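Local coordinates for protein aldehyde dehydrogenase (Burkholderia cenocepacia, PDB 4O6R) that probably oxidises aldehydes to carboxylic acids with NAD(P)+ as cofactor, at residues N32-S37 with G369-P374; H283-A288 with G329-K334. All coordinates share one frame; numbering follows the deposited sequence.

Contact 1. Residues N32-S37 with G369-P374; sequences NPHDGS and GYYVRP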
# COMPACT_ATOMS: atom_id res chain seq x y z
N ASN A 32 -16.31 44.17 1.92
CA ASN A 32 -16.11 43.83 3.31
C ASN A 32 -17.47 43.51 3.92
O ASN A 32 -18.30 44.40 4.04
CB ASN A 32 -15.48 45.01 4.04
CG ASN A 32 -15.22 44.72 5.52
OD1 ASN A 32 -15.72 43.75 6.08
ND2 ASN A 32 -14.39 45.58 6.14
N PRO A 33 -17.71 42.26 4.32
CA PRO A 33 -19.02 41.89 4.90
C PRO A 33 -19.35 42.50 6.26
O PRO A 33 -20.51 42.46 6.68
CB PRO A 33 -18.97 40.39 4.96
CG PRO A 33 -17.52 40.06 5.07
CD PRO A 33 -16.75 41.15 4.38
N HIS A 34 -18.40 43.13 6.94
CA HIS A 34 -18.72 43.87 8.17
C HIS A 34 -19.57 45.11 7.92
O HIS A 34 -20.43 45.48 8.75
CB HIS A 34 -17.44 44.22 8.94
CG HIS A 34 -17.64 45.24 10.01
ND1 HIS A 34 -18.31 44.95 11.18
CD2 HIS A 34 -17.25 46.53 10.10
CE1 HIS A 34 -18.34 46.04 11.94
NE2 HIS A 34 -17.71 47.01 11.31
N ASP A 35 -19.32 45.77 6.80
CA ASP A 35 -19.99 47.04 6.51
C ASP A 35 -20.41 47.30 5.07
O ASP A 35 -20.86 48.39 4.76
CB ASP A 35 -19.13 48.21 7.00
CG ASP A 35 -17.78 48.28 6.34
OD1 ASP A 35 -17.54 47.57 5.35
OD2 ASP A 35 -16.92 49.04 6.85
N GLY A 36 -20.25 46.32 4.19
CA GLY A 36 -20.64 46.47 2.79
C GLY A 36 -19.73 47.38 1.99
O GLY A 36 -20.05 47.73 0.85
N SER A 37 -18.60 47.76 2.55
CA SER A 37 -17.72 48.74 1.89
C SER A 37 -16.86 47.99 0.87
O SER A 37 -16.67 46.78 0.96
CB SER A 37 -16.86 49.51 2.92
OG SER A 37 -15.93 48.65 3.54
N GLY A 369 -23.51 45.48 7.95
CA GLY A 369 -22.90 44.20 7.69
C GLY A 369 -23.91 43.08 7.58
O GLY A 369 -25.09 43.24 7.96
N TYR A 370 -23.44 41.92 7.12
CA TYR A 370 -24.32 40.81 6.77
C TYR A 370 -24.50 39.87 7.95
O TYR A 370 -24.31 38.67 7.84
CB TYR A 370 -23.79 40.09 5.55
CG TYR A 370 -23.36 41.01 4.43
CD1 TYR A 370 -24.10 42.14 4.09
CD2 TYR A 370 -22.21 40.73 3.69
CE1 TYR A 370 -23.68 42.98 3.05
CE2 TYR A 370 -21.79 41.56 2.67
CZ TYR A 370 -22.53 42.66 2.34
OH TYR A 370 -22.11 43.45 1.32
N TYR A 371 -24.93 40.44 9.08
CA TYR A 371 -24.98 39.73 10.35
C TYR A 371 -26.32 39.08 10.66
O TYR A 371 -27.40 39.69 10.47
CB TYR A 371 -24.67 40.68 11.51
CG TYR A 371 -23.23 41.16 11.58
CD1 TYR A 371 -22.25 40.41 12.25
CD2 TYR A 371 -22.86 42.37 11.00
CE1 TYR A 371 -20.94 40.86 12.31
CE2 TYR A 371 -21.56 42.82 11.09
CZ TYR A 371 -20.60 42.07 11.73
OH TYR A 371 -19.31 42.54 11.82
N VAL A 372 -26.25 37.86 11.17
CA VAL A 372 -27.41 37.20 11.73
C VAL A 372 -27.01 36.47 13.01
O VAL A 372 -25.89 35.96 13.13
CB VAL A 372 -28.09 36.28 10.69
CG1 VAL A 372 -27.19 35.16 10.24
CG2 VAL A 372 -29.39 35.71 11.23
N ARG A 373 -27.91 36.44 13.99
CA ARG A 373 -27.63 35.78 15.25
C ARG A 373 -27.67 34.26 15.09
O ARG A 373 -28.34 33.75 14.21
CB ARG A 373 -28.64 36.19 16.31
CG ARG A 373 -28.56 37.67 16.68
CD ARG A 373 -29.60 38.05 17.71
NE ARG A 373 -30.90 37.50 17.34
CZ ARG A 373 -31.96 38.21 16.95
NH1 ARG A 373 -33.06 37.55 16.62
NH2 ARG A 373 -31.94 39.57 16.91
N PRO A 374 -26.93 33.54 15.95
CA PRO A 374 -27.02 32.08 15.97
C PRO A 374 -28.46 31.67 16.14
O PRO A 374 -29.15 32.19 17.03
CB PRO A 374 -26.18 31.69 17.19
CG PRO A 374 -25.23 32.81 17.38
CD PRO A 374 -25.95 34.06 16.92
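H34 and Y371 meet through a nearly straight hydrogen bond, ND1 of H34 to OH of Y371 at 2.7 Å and 176°. The hydroxyl lies in the imidazole plane, yet the two rings stand almost perpendicular and meet only at their edges. The imidazole is swung there by a chi1 of 166°, which sets CG opposite the backbone N. Y371 OH has a second, weak bond to G319 O. CD2 of Y370 packs against CB of P33 at 3.5 Å, and the carbonyl oxygen of P33 sits over one face of the tyrosine ring, nearer its border than its centre. That same oxygen accepts the backbone N of Y370 at 3.0 Å. The 32-37 loop links strands 27-32 and 37-43 as a hairpin, held internally by two Asx turns: N32 OD1 receives the N of H34, while D35 OD1 is gripped by both OG and N of S37 from one face of its carboxylate. G369 lacks a side chain, which lets its CA come within 3.0 Å of O of H34. At the far end of the Y370 ring, OH lies 3.7 Å from CA of G36.

Contact 2. Residues H283-A288 with G329-K334; sequences HNQGQA and GPLTSK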
# COMPACT_ATOMS: atom_id res chain seq x y z
N HIS A 283 -19.20 27.69 14.28
CA HIS A 283 -17.90 28.04 13.73
C HIS A 283 -18.07 28.37 12.27
O HIS A 283 -18.84 27.72 11.56
CB HIS A 283 -16.86 26.95 13.90
CG HIS A 283 -15.63 27.18 13.08
ND1 HIS A 283 -15.33 26.44 11.96
CD2 HIS A 283 -14.64 28.11 13.18
CE1 HIS A 283 -14.20 26.86 11.42
NE2 HIS A 283 -13.77 27.89 12.13
N ASN A 284 -17.37 29.41 11.84
CA ASN A 284 -17.38 29.90 10.45
C ASN A 284 -18.76 30.39 10.05
O ASN A 284 -19.11 30.41 8.86
CB ASN A 284 -16.86 28.86 9.45
CG ASN A 284 -15.99 29.51 8.38
OD1 ASN A 284 -15.06 30.24 8.71
ND2 ASN A 284 -16.31 29.28 7.09
N GLN A 285 -19.53 30.78 11.06
CA GLN A 285 -20.87 31.27 10.83
C GLN A 285 -21.75 30.21 10.14
O GLN A 285 -22.67 30.52 9.39
CB GLN A 285 -20.80 32.55 10.00
CG GLN A 285 -20.10 33.75 10.66
CD GLN A 285 -18.62 33.57 10.95
OE1 GLN A 285 -18.21 33.55 12.13
NE2 GLN A 285 -17.80 33.42 9.90
N GLY A 286 -21.47 28.94 10.40
CA GLY A 286 -22.17 27.87 9.71
C GLY A 286 -21.90 27.69 8.23
O GLY A 286 -22.56 26.86 7.57
N GLN A 287 -20.91 28.40 7.71
CA GLN A 287 -20.60 28.38 6.29
C GLN A 287 -19.54 27.32 6.04
O GLN A 287 -18.35 27.59 5.81
CB GLN A 287 -20.13 29.77 5.84
CG GLN A 287 -21.15 30.87 6.08
CD GLN A 287 -20.56 32.28 5.96
OE1 GLN A 287 -21.12 33.15 5.29
NE2 GLN A 287 -19.43 32.50 6.59
N ALA A 288 -19.99 26.07 6.19
CA ALA A 288 -19.14 24.92 6.11
C ALA A 288 -20.00 23.80 5.57
O ALA A 288 -21.06 23.52 6.10
CB ALA A 288 -18.58 24.55 7.49
N GLY A 329 -18.62 36.28 13.29
CA GLY A 329 -18.68 37.41 12.39
C GLY A 329 -19.93 37.40 11.55
O GLY A 329 -20.89 36.66 11.81
N PRO A 330 -19.93 38.23 10.51
CA PRO A 330 -21.06 38.26 9.62
C PRO A 330 -20.97 37.14 8.62
O PRO A 330 -19.91 36.52 8.49
CB PRO A 330 -20.88 39.61 8.91
CG PRO A 330 -19.41 39.77 8.85
CD PRO A 330 -18.88 39.17 10.11
N LEU A 331 -22.05 36.92 7.89
CA LEU A 331 -22.01 36.06 6.70
C LEU A 331 -21.23 36.75 5.59
O LEU A 331 -21.02 37.96 5.63
CB LEU A 331 -23.41 35.74 6.22
CG LEU A 331 -24.34 35.14 7.27
CD1 LEU A 331 -25.62 34.63 6.65
CD2 LEU A 331 -23.67 34.01 8.01
N THR A 332 -20.75 35.98 4.63
CA THR A 332 -19.81 36.52 3.66
C THR A 332 -20.46 37.48 2.60
O THR A 332 -19.80 38.38 2.07
CB THR A 332 -18.99 35.38 3.02
OG1 THR A 332 -18.19 34.72 4.03
CG2 THR A 332 -18.09 35.88 1.97
N SER A 333 -21.75 37.31 2.31
CA SER A 333 -22.39 38.16 1.30
C SER A 333 -23.81 38.50 1.65
O SER A 333 -24.50 37.73 2.35
CB SER A 333 -22.38 37.47 -0.06
OG SER A 333 -23.37 36.46 -0.09
N LYS A 334 -24.26 39.64 1.15
CA LYS A 334 -25.63 40.08 1.30
C LYS A 334 -26.62 39.01 0.81
O LYS A 334 -27.60 38.70 1.48
CB LYS A 334 -25.83 41.41 0.56
CG LYS A 334 -27.24 42.01 0.62
CD LYS A 334 -27.75 42.10 2.05
CE LYS A 334 -29.05 42.89 2.15
NZ LYS A 334 -29.76 42.50 3.41
O HOH W 1 -18.01 34.92 7.39
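Two glutamines, Q285 and Q287, reach across to the backbone of G329-T332 and supply both direct hydrogen bonds of the contact. The amide oxygens do this work. OE1 of Q287 accepts the N of T332 at 2.9 Å, in the carbonyl plane and on a lone pair; the same oxygen also lies 3.6 Å from CB of L331. OE1 of Q285 takes the N of G329 at 3.0 Å with different geometry, since this donor stands well above the carbonyl plane. The Q285 chain is bent about its CB-CG bond (chi2 64°), whereas that of Q287 runs out extended beyond CG.

The amide nitrogens are bridged by a water. It accepts from NE2 of Q285 and from NE2 of Q287, and donates to O of P330 at 2.7 Å, so one buried carbonyl is joined to both glutamines. NE2 of Q287 also donates to O of N284 at 3.1 Å, from above that carbonyl's plane; with its amide bound at both ends, Q287 is fixed in rotation. N284 returns a bond from ND2 to O of Q287. The hydroxyl of T332 turns elsewhere, to O of T98.

Apolar packing is slighter: CD2 of L331 rests 3.8 Å from CB of Q285. L331 also packs on helix 334-349, whose N-cap is S333.

N284, Q285 and G286 all have positive phi, so the chain makes a left-handed turn as it leaves helix 270-282. The sequence HNQGQA matches part of the cysteine active-site signature of aldehyde dehydrogenases, and the glutamines thus tie this signature loop to the loop leading into helix 334-349.

Contact 2 is wholly buried and nearer the middle of the chain, with its centre about 14 Å from the chain centre; contact 1, at about 22 Å, is partly buried and joins a peripheral hairpin to the loop before strand 375-378. Their centres lie about 9 Å apart, and they meet through the 329-334 segment: O of Y370 and N of L331, 2.9 Å apart, are probably hydrogen-bonded, and CB of P33 packs against O of L331 at 3.3 Å. Contact 1 relies on aromatic side chains and a tight backbone approach at a glycine, whereas contact 2 depends on glutamine amides of the signature loop and a bridging water.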